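Local coordinates for putative retaining b-glycosidase (Saccharophagus degradans, PDB 5A95), which probably hydrolyses mixed-linkage beta-1,3-1,4-glucans as a retaining beta-glucanase of glycoside hydrolase family 5, at residues K64-R69 with G134-L139; Q258-E263 with K268-L273; E276-A281 with V317-K322. The protein carries 1 engineered substitution. All blocks are in the same frame, centred on the assembly; numbering follows the deposited sequence.

Contact 1: residues K64-R69 with G134-L139; sequences KTFTFR and GIYLIL
Phe68 and Tyr136 hold the closest backbone approach, their CA atoms 8.1 Å apart, and no hydrogen bond joins the two segments. Strand 101-106 runs between them, pairing in parallel with strand 65-72 on one flank and with strand 136-144 on the other, as in the (beta/alpha)8 barrel of family 5 glycosidases. Contact is therefore made by side chains alone, near the N-terminal ends of these barrel strands. Phe66, with CG anti to the backbone N (chi1 -178°), extends its ring toward Tyr136. Phe66 CZ rests 3.7 Å from Tyr136 CD2, and Phe66 CE1 lies 4.0 Å from Tyr136 CE2. The two rings meet at a slant, centroids 5.3 Å apart and planes at 74°. Phe66 also packs within its own segment: its CE2 sits 3.5 Å above the plane of the Phe68 ring, toward the rim. Phe68 itself is buried against Thr101, Ala182 and Val183 and meets the Phe58 ring edge-to-face. The hydroxyl of the buried Tyr136 is satisfied by a hydrogen bond to Ser49 O, which helps fix the ring's position beside Phe66. Lower down the same side chain, Tyr136 CB lies close to the plane of the Phe68 ring, at its edge, 4.3 Å from Phe68 CE1.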
# COMPACT_ATOMS: atom_id res chain seq x y z
N LYS A 64 -4.83 40.97 15.42
CA LYS A 64 -5.35 41.64 14.24
C LYS A 64 -5.71 40.61 13.18
O LYS A 64 -4.96 39.68 12.91
CB LYS A 64 -4.33 42.63 13.66
CG LYS A 64 -4.83 43.44 12.48
CD LYS A 64 -3.74 44.34 11.92
CE LYS A 64 -4.28 45.14 10.75
NZ LYS A 64 -3.34 46.21 10.31
N THR A 65 -6.87 40.78 12.57
CA THR A 65 -7.29 39.94 11.48
C THR A 65 -6.28 39.98 10.34
O THR A 65 -5.82 41.06 9.94
CB THR A 65 -8.69 40.33 10.99
OG1 THR A 65 -9.61 40.15 12.08
CG2 THR A 65 -9.10 39.49 9.78
N PHE A 66 -5.92 38.80 9.86
CA PHE A 66 -4.95 38.62 8.81
C PHE A 66 -5.63 37.97 7.62
O PHE A 66 -6.46 37.09 7.77
CB PHE A 66 -3.81 37.73 9.31
CG PHE A 66 -2.72 37.53 8.31
CD1 PHE A 66 -1.67 38.44 8.18
CD2 PHE A 66 -2.75 36.42 7.47
CE1 PHE A 66 -0.69 38.23 7.22
CE2 PHE A 66 -1.78 36.23 6.53
CZ PHE A 66 -0.76 37.13 6.39
N THR A 67 -5.26 38.40 6.42
CA THR A 67 -5.76 37.79 5.17
C THR A 67 -4.57 37.35 4.34
O THR A 67 -3.72 38.16 4.03
CB THR A 67 -6.61 38.83 4.39
OG1 THR A 67 -7.62 39.36 5.27
CG2 THR A 67 -7.25 38.22 3.19
N PHE A 68 -4.51 36.06 4.00
CA PHE A 68 -3.49 35.61 3.03
C PHE A 68 -3.91 36.14 1.65
O PHE A 68 -5.05 35.96 1.23
CB PHE A 68 -3.38 34.08 2.97
CG PHE A 68 -2.97 33.42 4.26
CD1 PHE A 68 -1.63 33.24 4.57
CD2 PHE A 68 -3.90 32.98 5.18
CE1 PHE A 68 -1.23 32.66 5.74
CE2 PHE A 68 -3.50 32.36 6.35
CZ PHE A 68 -2.17 32.22 6.65
N ARG A 69 -2.98 36.82 0.97
CA ARG A 69 -3.21 37.39 -0.34
C ARG A 69 -1.93 37.17 -1.12
O ARG A 69 -0.87 37.73 -0.81
CB ARG A 69 -3.49 38.91 -0.28
CG ARG A 69 -4.73 39.32 0.50
CD ARG A 69 -4.93 40.85 0.49
NE ARG A 69 -3.74 41.51 1.02
CZ ARG A 69 -3.55 41.88 2.28
NH1 ARG A 69 -4.50 41.72 3.20
NH2 ARG A 69 -2.38 42.40 2.61
N GLY A 134 9.31 38.90 4.89
CA GLY A 134 8.15 39.05 5.76
C GLY A 134 6.86 38.43 5.23
O GLY A 134 5.77 38.78 5.71
N ILE A 135 6.98 37.49 4.28
CA ILE A 135 5.81 36.84 3.70
C ILE A 135 5.72 35.38 4.16
O ILE A 135 6.64 34.84 4.76
CB ILE A 135 5.80 36.94 2.18
CG1 ILE A 135 6.92 36.11 1.58
CG2 ILE A 135 5.84 38.43 1.81
CD1 ILE A 135 6.90 36.03 0.09
N TYR A 136 4.56 34.80 3.91
CA TYR A 136 4.22 33.48 4.44
C TYR A 136 4.09 32.42 3.34
O TYR A 136 3.86 32.76 2.19
CB TYR A 136 2.90 33.57 5.19
CG TYR A 136 3.00 34.40 6.45
CD1 TYR A 136 3.39 33.82 7.64
CD2 TYR A 136 2.73 35.78 6.43
CE1 TYR A 136 3.51 34.57 8.80
CE2 TYR A 136 2.87 36.54 7.58
CZ TYR A 136 3.24 35.94 8.76
OH TYR A 136 3.33 36.69 9.90
N LEU A 137 4.25 31.16 3.72
CA LEU A 137 4.10 30.05 2.80
C LEU A 137 2.89 29.20 3.14
O LEU A 137 2.63 28.91 4.31
CB LEU A 137 5.35 29.16 2.82
CG LEU A 137 6.62 29.86 2.35
CD1 LEU A 137 7.81 28.96 2.65
CD2 LEU A 137 6.56 30.16 0.86
N ILE A 138 2.21 28.76 2.09
CA ILE A 138 1.26 27.66 2.14
C ILE A 138 1.95 26.47 1.46
O ILE A 138 2.33 26.57 0.30
CB ILE A 138 -0.04 28.01 1.41
CG1 ILE A 138 -0.73 29.22 2.05
CG2 ILE A 138 -0.95 26.77 1.35
CD1 ILE A 138 -1.99 29.65 1.35
N LEU A 139 2.09 25.35 2.17
CA LEU A 139 2.64 24.16 1.58
C LEU A 139 1.49 23.27 1.18
O LEU A 139 0.66 22.90 2.02
CB LEU A 139 3.58 23.43 2.54
CG LEU A 139 4.76 24.25 3.05
CD1 LEU A 139 5.66 23.41 3.95
CD2 LEU A 139 5.56 24.89 1.92

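Contact 2: residues Q258-E263 with K268-L273; sequences QKAKPE and KNFFKL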
# COMPACT_ATOMS: atom_id res chain seq x y z
N GLN A 258 -15.69 28.81 -14.35
CA GLN A 258 -16.72 27.94 -14.94
C GLN A 258 -17.18 26.85 -13.97
O GLN A 258 -18.00 26.02 -14.35
CB GLN A 258 -16.27 27.34 -16.26
CG GLN A 258 -15.93 28.41 -17.30
CD GLN A 258 -15.30 27.82 -18.52
OE1 GLN A 258 -14.16 27.35 -18.49
NE2 GLN A 258 -16.03 27.84 -19.62
N LYS A 259 -16.74 26.88 -12.71
CA LYS A 259 -17.28 25.95 -11.73
C LYS A 259 -18.77 26.19 -11.47
O LYS A 259 -19.56 25.25 -11.48
CB LYS A 259 -16.50 25.99 -10.42
CG LYS A 259 -15.05 25.55 -10.54
CD LYS A 259 -14.82 24.14 -11.10
CE LYS A 259 -15.30 23.04 -10.19
NZ LYS A 259 -14.89 21.69 -10.69
N ALA A 260 -19.12 27.43 -11.22
CA ALA A 260 -20.53 27.82 -11.13
C ALA A 260 -21.04 28.09 -12.53
O ALA A 260 -20.37 28.76 -13.31
CB ALA A 260 -20.70 29.05 -10.26
N LYS A 261 -22.26 27.65 -12.83
CA LYS A 261 -22.82 27.72 -14.16
C LYS A 261 -24.22 28.33 -14.12
O LYS A 261 -25.22 27.68 -14.43
CB LYS A 261 -22.83 26.34 -14.84
CG LYS A 261 -21.44 25.74 -14.96
CD LYS A 261 -21.42 24.36 -15.58
CE LYS A 261 -20.01 23.80 -15.67
NZ LYS A 261 -19.40 23.60 -14.33
N PRO A 262 -24.30 29.63 -13.76
CA PRO A 262 -25.62 30.27 -13.82
C PRO A 262 -26.12 30.38 -15.25
O PRO A 262 -25.34 30.60 -16.16
CB PRO A 262 -25.36 31.67 -13.27
CG PRO A 262 -23.90 31.91 -13.56
CD PRO A 262 -23.23 30.58 -13.43
N GLU A 263 -27.42 30.29 -15.41
CA GLU A 263 -28.01 30.42 -16.73
C GLU A 263 -27.90 31.84 -17.24
O GLU A 263 -27.69 32.06 -18.41
CB GLU A 263 -29.46 29.96 -16.66
CG GLU A 263 -29.57 28.46 -16.35
CD GLU A 263 -30.97 27.96 -16.05
OE1 GLU A 263 -31.94 28.76 -15.97
OE2 GLU A 263 -31.09 26.74 -15.88
N LYS A 268 -25.38 38.76 -9.10
CA LYS A 268 -26.24 38.09 -8.12
C LYS A 268 -26.14 36.58 -8.27
O LYS A 268 -26.04 35.83 -7.30
CB LYS A 268 -27.70 38.49 -8.36
CG LYS A 268 -28.72 37.71 -7.55
CD LYS A 268 -30.14 38.15 -7.82
CE LYS A 268 -31.12 37.30 -7.04
NZ LYS A 268 -32.51 37.72 -7.24
N ASN A 269 -26.17 36.09 -9.51
CA ASN A 269 -26.27 34.66 -9.73
C ASN A 269 -24.96 33.94 -9.43
O ASN A 269 -24.96 32.85 -8.86
CB ASN A 269 -26.79 34.35 -11.13
CG ASN A 269 -28.22 34.82 -11.34
OD1 ASN A 269 -28.98 35.00 -10.40
ND2 ASN A 269 -28.57 35.04 -12.58
N PHE A 270 -23.83 34.56 -9.79
CA PHE A 270 -22.54 34.00 -9.39
C PHE A 270 -22.36 34.03 -7.86
O PHE A 270 -21.93 33.04 -7.26
CB PHE A 270 -21.37 34.68 -10.05
CG PHE A 270 -21.09 34.18 -11.43
CD1 PHE A 270 -20.48 32.94 -11.60
CD2 PHE A 270 -21.43 34.91 -12.57
CE1 PHE A 270 -20.24 32.43 -12.87
CE2 PHE A 270 -21.16 34.42 -13.84
CZ PHE A 270 -20.57 33.17 -13.98
N PHE A 271 -22.69 35.15 -7.23
CA PHE A 271 -22.49 35.25 -5.79
C PHE A 271 -23.32 34.19 -5.08
O PHE A 271 -22.86 33.59 -4.10
CB PHE A 271 -22.89 36.63 -5.26
CG PHE A 271 -22.03 37.79 -5.73
CD1 PHE A 271 -20.83 37.61 -6.38
CD2 PHE A 271 -22.45 39.08 -5.50
CE1 PHE A 271 -20.06 38.68 -6.79
CE2 PHE A 271 -21.69 40.18 -5.91
CZ PHE A 271 -20.48 39.98 -6.53
N LYS A 272 -24.56 33.98 -5.53
CA LYS A 272 -25.42 33.02 -4.88
C LYS A 272 -24.86 31.59 -5.02
O LYS A 272 -24.81 30.83 -4.06
CB LYS A 272 -26.85 33.09 -5.44
CG LYS A 272 -27.78 32.04 -4.83
CD LYS A 272 -29.26 32.39 -4.76
CE LYS A 272 -29.89 31.96 -3.42
NZ LYS A 272 -29.32 30.75 -2.73
N LEU A 273 -24.46 31.23 -6.22
CA LEU A 273 -23.91 29.91 -6.44
C LEU A 273 -22.60 29.71 -5.66
O LEU A 273 -22.38 28.64 -5.09
CB LEU A 273 -23.70 29.65 -7.94
CG LEU A 273 -24.99 29.39 -8.69
CD1 LEU A 273 -24.77 29.49 -10.18
CD2 LEU A 273 -25.54 28.03 -8.34
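Pro262 lies over one face of the Phe270 ring in a CH-pi contact: its CG is 3.6 Å from the Phe270 ring centroid and only 14° off the ring normal. Pro262 CD reaches the same ring 3.6 Å from Phe270 CE1, and the two side chains cross at about a right angle. With CG anti to the carbonyl carbon (chi1 -83°), Phe270 brings its ring back to the loop although its CB does not point straight at it. An alanine in place of Phe270 would probably leave Pro262 without the ring it rests on and set this part of the loop free to move. In further apolar contacts Leu273 is shared, its CB on Ala260 CB (3.8 Å) and its CD1 beside Pro262, while Pro262 CB abuts Asn269 CB. No hydrogen bond crosses the contact; the polar links are local. Asn269 ND2 is hydrogen-bonded to Val264 O, between the two segments. Lys261 NZ curls back to give a hydrogen bond to Gln258 O (2.8 Å), in the carbonyl plane, and a weak one to Lys259 O. Packing of this kind folds a beta-to-alpha loop of the (beta/alpha)8 barrel back on the first turns of its own helix, 267-279, on the active-site side.

Contact 3: residues E276-A281 with V317-K322; sequences EKWGFA and VKYMQK
Tyr319 turns one edge toward the face of the six-membered ring of Trp278, an offset edge-to-face pair with centroids 5.4 Å apart and planes at 77°. Between the two rings the closest atoms are Tyr319 CE2 and Trp278 CH2, at 3.6 Å, while Tyr319 CD2 follows at 3.8 Å from the same Trp278 CH2. Gly279 CA also stands at the edge of the tyrosine ring, near its plane, 3.2 Å from Tyr319 OH. A chi1 of -178° swings the Tyr319 ring out toward the other helix, and the missing side chain of Gly279 lets the hydroxyl come so near the backbone. That hydroxyl is hydrogen-bonded to Asp275 OD1, one turn earlier in helix 267-279. Helices 267-279 and 312-323 are successive outer helices of the (beta/alpha)8 barrel, each following its own strand, 250-252 and 287-289. The first of them contains a wider pi-type turn at 276-279, just where Trp278 and Gly279 meet the neighbouring helix. Trp278 is buried in an aromatic group that includes Tyr234 and Trp274, and it also rests on Ala253 and Pro255. Next to Tyr319 along its helix, Met320 packs inward on Ala289 of strand 287-289 and on Leu292.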
# COMPACT_ATOMS: atom_id res chain seq x y z
N GLU A 276 -23.46 29.16 -2.03
CA GLU A 276 -24.06 27.87 -1.78
C GLU A 276 -23.04 26.76 -1.62
O GLU A 276 -23.15 25.92 -0.73
CB GLU A 276 -25.03 27.50 -2.93
CG GLU A 276 -26.33 28.29 -2.87
CD GLU A 276 -27.28 28.01 -4.02
OE1 GLU A 276 -26.97 27.19 -4.90
OE2 GLU A 276 -28.37 28.62 -4.00
N LYS A 277 -22.06 26.72 -2.52
CA LYS A 277 -21.13 25.61 -2.54
C LYS A 277 -19.94 25.78 -1.62
O LYS A 277 -19.45 24.79 -1.09
CB LYS A 277 -20.68 25.29 -3.99
CG LYS A 277 -21.71 24.49 -4.81
CD LYS A 277 -21.78 23.04 -4.34
CE LYS A 277 -22.82 22.25 -5.13
NZ LYS A 277 -22.96 20.85 -4.64
N TRP A 278 -19.47 27.01 -1.43
CA TRP A 278 -18.26 27.19 -0.61
C TRP A 278 -18.23 28.45 0.25
O TRP A 278 -17.66 28.42 1.32
CB TRP A 278 -16.99 27.09 -1.47
CG TRP A 278 -16.91 28.13 -2.56
CD1 TRP A 278 -17.46 28.07 -3.83
CD2 TRP A 278 -16.29 29.42 -2.48
NE1 TRP A 278 -17.20 29.23 -4.51
CE2 TRP A 278 -16.49 30.08 -3.71
CE3 TRP A 278 -15.57 30.08 -1.47
CZ2 TRP A 278 -15.98 31.35 -3.96
CZ3 TRP A 278 -15.06 31.33 -1.73
CH2 TRP A 278 -15.29 31.96 -2.95
N GLY A 279 -18.76 29.56 -0.25
CA GLY A 279 -18.59 30.81 0.45
C GLY A 279 -19.25 30.86 1.82
O GLY A 279 -18.74 31.55 2.70
N PHE A 280 -20.32 30.11 2.02
CA PHE A 280 -20.99 30.06 3.30
C PHE A 280 -19.99 29.64 4.38
O PHE A 280 -20.15 30.01 5.55
CB PHE A 280 -22.17 29.06 3.29
CG PHE A 280 -21.70 27.65 3.34
CD1 PHE A 280 -21.31 26.98 2.17
CD2 PHE A 280 -21.47 27.02 4.58
CE1 PHE A 280 -20.73 25.73 2.23
CE2 PHE A 280 -20.86 25.81 4.64
CZ PHE A 280 -20.50 25.15 3.48
N ALA A 281 -18.98 28.86 4.02
CA ALA A 281 -18.05 28.35 5.03
C ALA A 281 -17.36 29.47 5.77
O ALA A 281 -17.05 29.33 6.96
CB ALA A 281 -17.04 27.41 4.39
N VAL A 317 -13.23 38.96 -6.84
CA VAL A 317 -12.61 39.84 -5.87
C VAL A 317 -13.66 40.54 -4.98
O VAL A 317 -13.50 40.60 -3.77
CB VAL A 317 -11.68 40.84 -6.58
CG1 VAL A 317 -11.26 41.97 -5.67
CG2 VAL A 317 -10.45 40.10 -7.09
N LYS A 318 -14.72 41.05 -5.59
CA LYS A 318 -15.80 41.70 -4.83
C LYS A 318 -16.39 40.71 -3.83
O LYS A 318 -16.62 41.03 -2.68
CB LYS A 318 -16.88 42.21 -5.80
CG LYS A 318 -18.08 42.88 -5.13
CD LYS A 318 -18.87 43.74 -6.11
CE LYS A 318 -19.89 44.62 -5.38
NZ LYS A 318 -21.24 44.10 -5.62
N TYR A 319 -16.65 39.50 -4.29
CA TYR A 319 -17.21 38.47 -3.43
C TYR A 319 -16.26 38.10 -2.29
O TYR A 319 -16.67 38.07 -1.12
CB TYR A 319 -17.60 37.23 -4.26
CG TYR A 319 -18.22 36.16 -3.45
CD1 TYR A 319 -19.54 36.28 -3.04
CD2 TYR A 319 -17.49 35.05 -3.05
CE1 TYR A 319 -20.12 35.33 -2.23
CE2 TYR A 319 -18.05 34.09 -2.22
CZ TYR A 319 -19.38 34.22 -1.84
OH TYR A 319 -19.90 33.28 -1.02
N MET A 320 -15.00 37.81 -2.60
CA MET A 320 -14.07 37.44 -1.55
C MET A 320 -13.89 38.58 -0.54
O MET A 320 -13.76 38.33 0.66
CB MET A 320 -12.73 37.02 -2.11
CG MET A 320 -12.76 35.72 -2.90
SD MET A 320 -11.15 35.13 -3.42
CE MET A 320 -10.58 36.50 -4.42
N GLN A 321 -13.83 39.81 -1.03
CA GLN A 321 -13.58 40.95 -0.13
C GLN A 321 -14.76 41.13 0.81
O GLN A 321 -14.55 41.41 1.99
CB GLN A 321 -13.21 42.24 -0.94
CG GLN A 321 -11.79 42.13 -1.56
CD GLN A 321 -11.24 43.35 -2.32
OE1 GLN A 321 -12.01 44.19 -2.85
NE2 GLN A 321 -9.89 43.42 -2.44
N LYS A 322 -15.99 40.93 0.33
CA LYS A 322 -17.19 40.97 1.18
C LYS A 322 -17.14 39.92 2.30
O LYS A 322 -17.52 40.19 3.43
CB LYS A 322 -18.46 40.76 0.35
CG LYS A 322 -19.71 40.76 1.21
CD LYS A 322 -20.97 40.82 0.39
CE LYS A 322 -22.16 40.99 1.33
NZ LYS A 322 -23.45 40.93 0.61

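The contacts follow one another along the chain, each closing before the next opens, and all belong to the family 5 (beta/alpha)8 barrel. Contact 1 brings together side chains of strands 65-72 and 136-144, whereas contacts 2 and 3 lie in the later, outer part of the fold and share helix 267-279. Their centres are 11 Å apart and they touch directly, Phe271 O lying 3.8 Å from Tyr319 CE1. Contact 1 touches neither: its centre is 28 Å from that of contact 2 and 18 Å from that of contact 3, whose nearest atoms are about 6 Å away. Helix 267-279 is thus held at its start by its own loop and at its end by helix 312-323, while contact 1 packs the strand ends.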